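Beta-d-glucoside glucohydrolase (Hypocrea jecorina, PDB 3ZZ1) probably hydrolyses terminal, non-reducing beta-D-glucosyl residues to release beta-D-glucose, as a secreted family 3 beta-glucosidase of the cellulose-degrading pathway. Local coordinates at residues A356-H361 with P390-P395; Y396-T401 with S510-V515. All coordinates share one frame; numbering follows the deposited sequence.

Overall arrangement
Both contacts lie in the region matching the glycoside hydrolase family 3 C-terminal domain, centred about 23 and 25 Å from the centre of the chain, and their own centres are about 10 Å apart. They follow one another along the chain: contact 1 joins two parts of the long connection between strand 348-352 and helix 395-404, and contact 2 sets that helix against helix 510-518. Two probable backbone hydrogen bonds tie them together, from Y396 N to A356 O (2.9 Å) and from G511 N to V393 O (2.7 Å). The residues entering helix 395-404 are thus held at two points, by A356 and by the start of helix 510-518.

Contact 1 of 2, residues A356-H361 with P390-P395; sequences AIIGNH and PYFVAP
The ring of F392 meets I358 obliquely: methyl CD1 of I358 comes within 3.9 Å of ring atom CD1 of F392. Y389 packs edge-to-face with the same ring and also meets the imidazole of H361, whose ring plane is turned by about 65° to that of the tyrosine. Each ring nitrogen of H361 has a weak hydrogen bond, ND1 with A377 O and NE2 with M380 O, so this buried, polar ring has a partner at each. The Y391 ring takes CG2 of V393 at its edge, in plane, and its hydroxyl bonds to E509.

I358 carries most of the apolar contact. Its CG1 branch stands anti to the carbonyl carbon (chi1 -65°), and together with a chi2 of -67° this turns CD1 to 3.4 Å from F392 O and 3.8 Å from A394 CB. A394 suits its place because its single methyl lies close to backbone, with CB 3.8 Å from I358 N and 3.6 Å from A356 O. The two segments run nearly antiparallel here but share no hydrogen bond; they belong to the long connection that follows strand 348-352, which lies between strands 430-437 and 409-413 in the six-stranded mixed sheet of this alpha/beta region, and leads into helix 395-404. A394 is the N-cap residue of that helix and P395 its first residue, where proline fits well because the opening turn asks for no backbone N-H. P395 CD packs 3.3 Å from A356 O; P395 N has no hydrogen to offer that oxygen, which accepts a backbone hydrogen bond from Y396 N. A356 and P395 both rest on F434 of strand 430-437, at the buried end of the contact.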
loop_
_atom_site.group_PDB
_atom_site.type_symbol
_atom_site.label_atom_id
_atom_site.label_comp_id
_atom_site.label_asym_id
_atom_site.label_seq_id
_atom_site.Cartn_x
_atom_site.Cartn_y
_atom_site.Cartn_z
ATOM N N ALA A 356 8.893 -1.897 -23.216
ATOM C CA ALA A 356 7.962 -2.787 -23.907
ATOM C C ALA A 356 8.372 -4.261 -23.820
ATOM O O ALA A 356 7.513 -5.146 -23.844
ATOM C CB ALA A 356 7.808 -2.360 -25.363
ATOM N N ILE A 357 9.675 -4.523 -23.702
ATOM C CA ILE A 357 10.198 -5.900 -23.750
ATOM C C ILE A 357 10.790 -6.436 -22.437
ATOM O O ILE A 357 11.002 -5.690 -21.484
ATOM C CB ILE A 357 11.252 -6.075 -24.877
ATOM C CG1 ILE A 357 12.477 -5.183 -24.616
ATOM C CG2 ILE A 357 10.620 -5.810 -26.244
ATOM C CD1 ILE A 357 13.748 -5.661 -25.305
ATOM N N ILE A 358 11.058 -7.741 -22.415
ATOM C CA ILE A 358 11.736 -8.398 -21.296
ATOM C C ILE A 358 13.157 -7.843 -21.139
ATOM O O ILE A 358 13.916 -7.777 -22.108
ATOM C CB ILE A 358 11.796 -9.943 -21.497
ATOM C CG1 ILE A 358 10.392 -10.573 -21.476
ATOM C CG2 ILE A 358 12.717 -10.605 -20.468
ATOM C CD1 ILE A 358 9.677 -10.516 -20.132
ATOM N N GLY A 359 13.495 -7.436 -19.916
ATOM C CA GLY A 359 14.838 -6.978 -19.586
ATOM C C GLY A 359 15.335 -7.640 -18.314
ATOM O O GLY A 359 14.778 -8.650 -17.879
ATOM N N ASN A 360 16.374 -7.065 -17.714
ATOM C CA ASN A 360 16.989 -7.624 -16.508
ATOM C C ASN A 360 16.077 -7.572 -15.280
ATOM O O ASN A 360 16.238 -8.356 -14.349
ATOM C CB ASN A 360 18.326 -6.937 -16.212
ATOM C CG ASN A 360 19.445 -7.389 -17.143
ATOM O OD1 ASN A 360 19.450 -8.515 -17.647
ATOM N ND2 ASN A 360 20.410 -6.508 -17.363
ATOM N N HIS A 361 15.121 -6.647 -15.294
ATOM C CA HIS A 361 14.120 -6.538 -14.236
ATOM C C HIS A 361 13.191 -7.757 -14.213
ATOM O O HIS A 361 13.000 -8.385 -13.168
ATOM C CB HIS A 361 13.307 -5.252 -14.403
ATOM C CG HIS A 361 12.263 -5.061 -13.351
ATOM N ND1 HIS A 361 10.944 -5.412 -13.540
ATOM C CD2 HIS A 361 12.349 -4.578 -12.090
ATOM C CE1 HIS A 361 10.262 -5.147 -12.442
ATOM N NE2 HIS A 361 11.090 -4.639 -11.548
ATOM N N PRO A 390 8.203 -15.584 -11.242
ATOM C CA PRO A 390 8.192 -16.958 -11.743
ATOM C C PRO A 390 8.112 -16.962 -13.274
ATOM O O PRO A 390 8.529 -17.919 -13.924
ATOM C CB PRO A 390 6.922 -17.542 -11.125
ATOM C CG PRO A 390 6.029 -16.363 -10.900
ATOM C CD PRO A 390 6.943 -15.220 -10.567
ATOM N N TYR A 391 7.562 -15.881 -13.815
ATOM C CA TYR A 391 7.503 -15.609 -15.250
ATOM C C TYR A 391 7.177 -14.124 -15.368
ATOM O O TYR A 391 6.906 -13.463 -14.355
ATOM C CB TYR A 391 6.423 -16.461 -15.936
ATOM C CG TYR A 391 5.016 -16.156 -15.468
ATOM C CD1 TYR A 391 4.480 -16.794 -14.350
ATOM C CD2 TYR A 391 4.225 -15.221 -16.140
ATOM C CE1 TYR A 391 3.190 -16.512 -13.909
ATOM C CE2 TYR A 391 2.943 -14.928 -15.712
ATOM C CZ TYR A 391 2.430 -15.579 -14.594
ATOM O OH TYR A 391 1.157 -15.290 -14.161
ATOM N N PHE A 392 7.202 -13.597 -16.588
ATOM C CA PHE A 392 6.828 -12.212 -16.827
ATOM C C PHE A 392 6.308 -12.056 -18.248
ATOM O O PHE A 392 7.012 -12.371 -19.210
ATOM C CB PHE A 392 8.014 -11.268 -16.590
ATOM C CG PHE A 392 7.619 -9.817 -16.427
ATOM C CD1 PHE A 392 7.225 -9.051 -17.530
ATOM C CD2 PHE A 392 7.653 -9.211 -15.173
ATOM C CE1 PHE A 392 6.858 -7.720 -17.385
ATOM C CE2 PHE A 392 7.291 -7.870 -15.012
ATOM C CZ PHE A 392 6.896 -7.120 -16.121
ATOM N N VAL A 393 5.075 -11.568 -18.365
ATOM C CA VAL A 393 4.454 -11.310 -19.664
ATOM C C VAL A 393 4.710 -9.862 -20.087
ATOM O O VAL A 393 4.051 -8.939 -19.602
ATOM C CB VAL A 393 2.929 -11.598 -19.650
ATOM C CG1 VAL A 393 2.350 -11.499 -21.059
ATOM C CG2 VAL A 393 2.641 -12.975 -19.061
ATOM N N ALA A 394 5.671 -9.674 -20.995
ATOM C CA ALA A 394 6.018 -8.350 -21.507
ATOM C C ALA A 394 4.899 -7.760 -22.374
ATOM O O ALA A 394 4.218 -8.498 -23.092
ATOM C CB ALA A 394 7.323 -8.410 -22.289
ATOM N N PRO A 395 4.694 -6.429 -22.291
ATOM C CA PRO A 395 3.711 -5.757 -23.135
ATOM C C PRO A 395 3.864 -6.103 -24.621
ATOM O O PRO A 395 2.863 -6.414 -25.275
ATOM C CB PRO A 395 4.001 -4.278 -22.893
ATOM C CG PRO A 395 4.533 -4.232 -21.509
ATOM C CD PRO A 395 5.324 -5.494 -21.338
#

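Contact 2 of 2, residues Y396-T401 with S510-V515; sequences YDAINT and SGNALV
A398 and G511 bring the two helices together, with methyl CB of A398 lying 3.5 Å from G511 O and their CA atoms 5.1 Å apart. Small residues on both sides make this approach possible: the alanine presents a single methyl, while G511 has no side chain, and the A398 methyl lies directly on its backbone. One turn further along, V515 packs beside A398. Its CG2 branch, anti to the carbonyl carbon, reaches 3.7 Å from both A398 CB and A398 O. The same methyl meets I399 CG1 at 4.0 Å, where the two branched side chains cross obliquely. I399 extends this apolar seam through CD1, which makes a looser contact with L514 CD2 at 4.3 Å.

Outside this shell, W519 packs against I399 and R402 against V515, while P395 touches L514. N512 sits at the margin and sends its amide nitrogen to E509 rather than across the interface. On its far side helix 395-404 turns Y396 and N400 toward strand 409-413, and A513 faces helix 320-329. A backbone hydrogen bond between G511 and V393 holds the beginning of helix 510-518 against the chain that enters helix 395-404.

The short segments approach to 8.0 Å between axes and cross at -45°, a close helix pair with a small-residue contact in the alpha/beta sandwich of the family 3 C-terminal domain, helices packed about its six-stranded mixed sheet.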
loop_
_atom_site.group_PDB
_atom_site.type_symbol
_atom_site.label_atom_id
_atom_site.label_comp_id
_atom_site.label_asym_id
_atom_site.label_seq_id
_atom_site.Cartn_x
_atom_site.Cartn_y
_atom_site.Cartn_z
ATOM N N TYR A 396 5.098 -6.071 -25.135
ATOM C CA TYR A 396 5.338 -6.348 -26.558
ATOM C C TYR A 396 4.863 -7.728 -27.004
ATOM O O TYR A 396 4.167 -7.853 -28.010
ATOM C CB TYR A 396 6.810 -6.168 -26.955
ATOM C CG TYR A 396 7.101 -6.763 -28.322
ATOM C CD1 TYR A 396 6.583 -6.180 -29.485
ATOM C CD2 TYR A 396 7.853 -7.934 -28.449
ATOM C CE1 TYR A 396 6.828 -6.739 -30.741
ATOM C CE2 TYR A 396 8.102 -8.497 -29.698
ATOM C CZ TYR A 396 7.590 -7.897 -30.837
ATOM O OH TYR A 396 7.845 -8.458 -32.071
ATOM N N ASP A 397 5.267 -8.756 -26.263
ATOM C CA ASP A 397 4.947 -10.139 -26.606
ATOM C C ASP A 397 3.432 -10.350 -26.616
ATOM O O ASP A 397 2.895 -11.003 -27.514
ATOM C CB ASP A 397 5.651 -11.108 -25.647
ATOM C CG ASP A 397 7.179 -11.089 -25.801
ATOM O OD1 ASP A 397 7.666 -11.100 -26.950
ATOM O OD2 ASP A 397 7.897 -11.073 -24.773
ATOM N N ALA A 398 2.750 -9.765 -25.632
ATOM C CA ALA A 398 1.293 -9.834 -25.551
ATOM C C ALA A 398 0.613 -9.034 -26.663
ATOM O O ALA A 398 -0.372 -9.497 -27.253
ATOM C CB ALA A 398 0.811 -9.373 -24.187
ATOM N N ILE A 399 1.132 -7.840 -26.946
ATOM C CA ILE A 399 0.577 -6.997 -28.011
ATOM C C ILE A 399 0.769 -7.650 -29.385
ATOM O O ILE A 399 -0.154 -7.653 -30.209
ATOM C CB ILE A 399 1.138 -5.548 -27.967
ATOM C CG1 ILE A 399 0.451 -4.760 -26.843
ATOM C CG2 ILE A 399 0.952 -4.829 -29.318
ATOM C CD1 ILE A 399 1.157 -3.473 -26.443
ATOM N N ASN A 400 1.953 -8.219 -29.604
ATOM C CA ASN A 400 2.287 -8.905 -30.851
ATOM C C ASN A 400 1.367 -10.101 -31.135
ATOM O O ASN A 400 0.882 -10.253 -32.253
ATOM C CB ASN A 400 3.760 -9.336 -30.850
ATOM C CG ASN A 400 4.232 -9.854 -32.205
ATOM O OD1 ASN A 400 3.775 -9.404 -33.256
ATOM N ND2 ASN A 400 5.167 -10.802 -32.180
ATOM N N THR A 401 1.122 -10.928 -30.118
ATOM C CA THR A 401 0.211 -12.075 -30.243
ATOM C C THR A 401 -1.220 -11.651 -30.595
ATOM O O THR A 401 -1.839 -12.242 -31.485
ATOM C CB THR A 401 0.204 -12.939 -28.964
ATOM O OG1 THR A 401 1.503 -13.507 -28.774
ATOM C CG2 THR A 401 -0.825 -14.072 -29.055
ATOM N N SER A 510 1.864 -8.044 -16.531
ATOM C CA SER A 510 1.916 -6.773 -17.264
ATOM C C SER A 510 1.216 -6.789 -18.630
ATOM O O SER A 510 0.240 -6.059 -18.846
ATOM C CB SER A 510 3.369 -6.320 -17.435
ATOM O OG SER A 510 3.427 -5.103 -18.160
ATOM N N GLY A 511 1.727 -7.614 -19.541
ATOM C CA GLY A 511 1.270 -7.624 -20.933
ATOM C C GLY A 511 -0.175 -8.046 -21.136
ATOM O O GLY A 511 -0.904 -7.420 -21.905
ATOM N N ASN A 512 -0.590 -9.111 -20.450
ATOM C CA ASN A 512 -1.959 -9.608 -20.550
ATOM C C ASN A 512 -2.963 -8.571 -20.077
ATOM O O ASN A 512 -3.959 -8.310 -20.753
ATOM C CB ASN A 512 -2.134 -10.905 -19.757
ATOM C CG ASN A 512 -1.428 -12.090 -20.395
ATOM O OD1 ASN A 512 -1.222 -12.130 -21.608
ATOM N ND2 ASN A 512 -1.067 -13.075 -19.572
ATOM N N ALA A 513 -2.677 -7.972 -18.920
ATOM C CA ALA A 513 -3.512 -6.922 -18.342
ATOM C C ALA A 513 -3.706 -5.738 -19.290
ATOM O O ALA A 513 -4.818 -5.212 -19.416
ATOM C CB ALA A 513 -2.908 -6.442 -17.034
ATOM N N LEU A 514 -2.619 -5.322 -19.941
ATOM C CA LEU A 514 -2.640 -4.158 -20.827
ATOM C C LEU A 514 -3.467 -4.429 -22.088
ATOM O O LEU A 514 -4.264 -3.590 -22.505
ATOM C CB LEU A 514 -1.208 -3.733 -21.192
ATOM C CG LEU A 514 -1.016 -2.483 -22.062
ATOM C CD1 LEU A 514 -1.569 -1.222 -21.398
ATOM C CD2 LEU A 514 0.448 -2.313 -22.405
ATOM N N VAL A 515 -3.272 -5.607 -22.677
ATOM C CA VAL A 515 -4.030 -6.039 -23.848
ATOM C C VAL A 515 -5.536 -6.104 -23.555
ATOM O O VAL A 515 -6.340 -5.652 -24.371
ATOM C CB VAL A 515 -3.499 -7.387 -24.402
ATOM C CG1 VAL A 515 -4.441 -7.958 -25.456
ATOM C CG2 VAL A 515 -2.110 -7.202 -24.991
#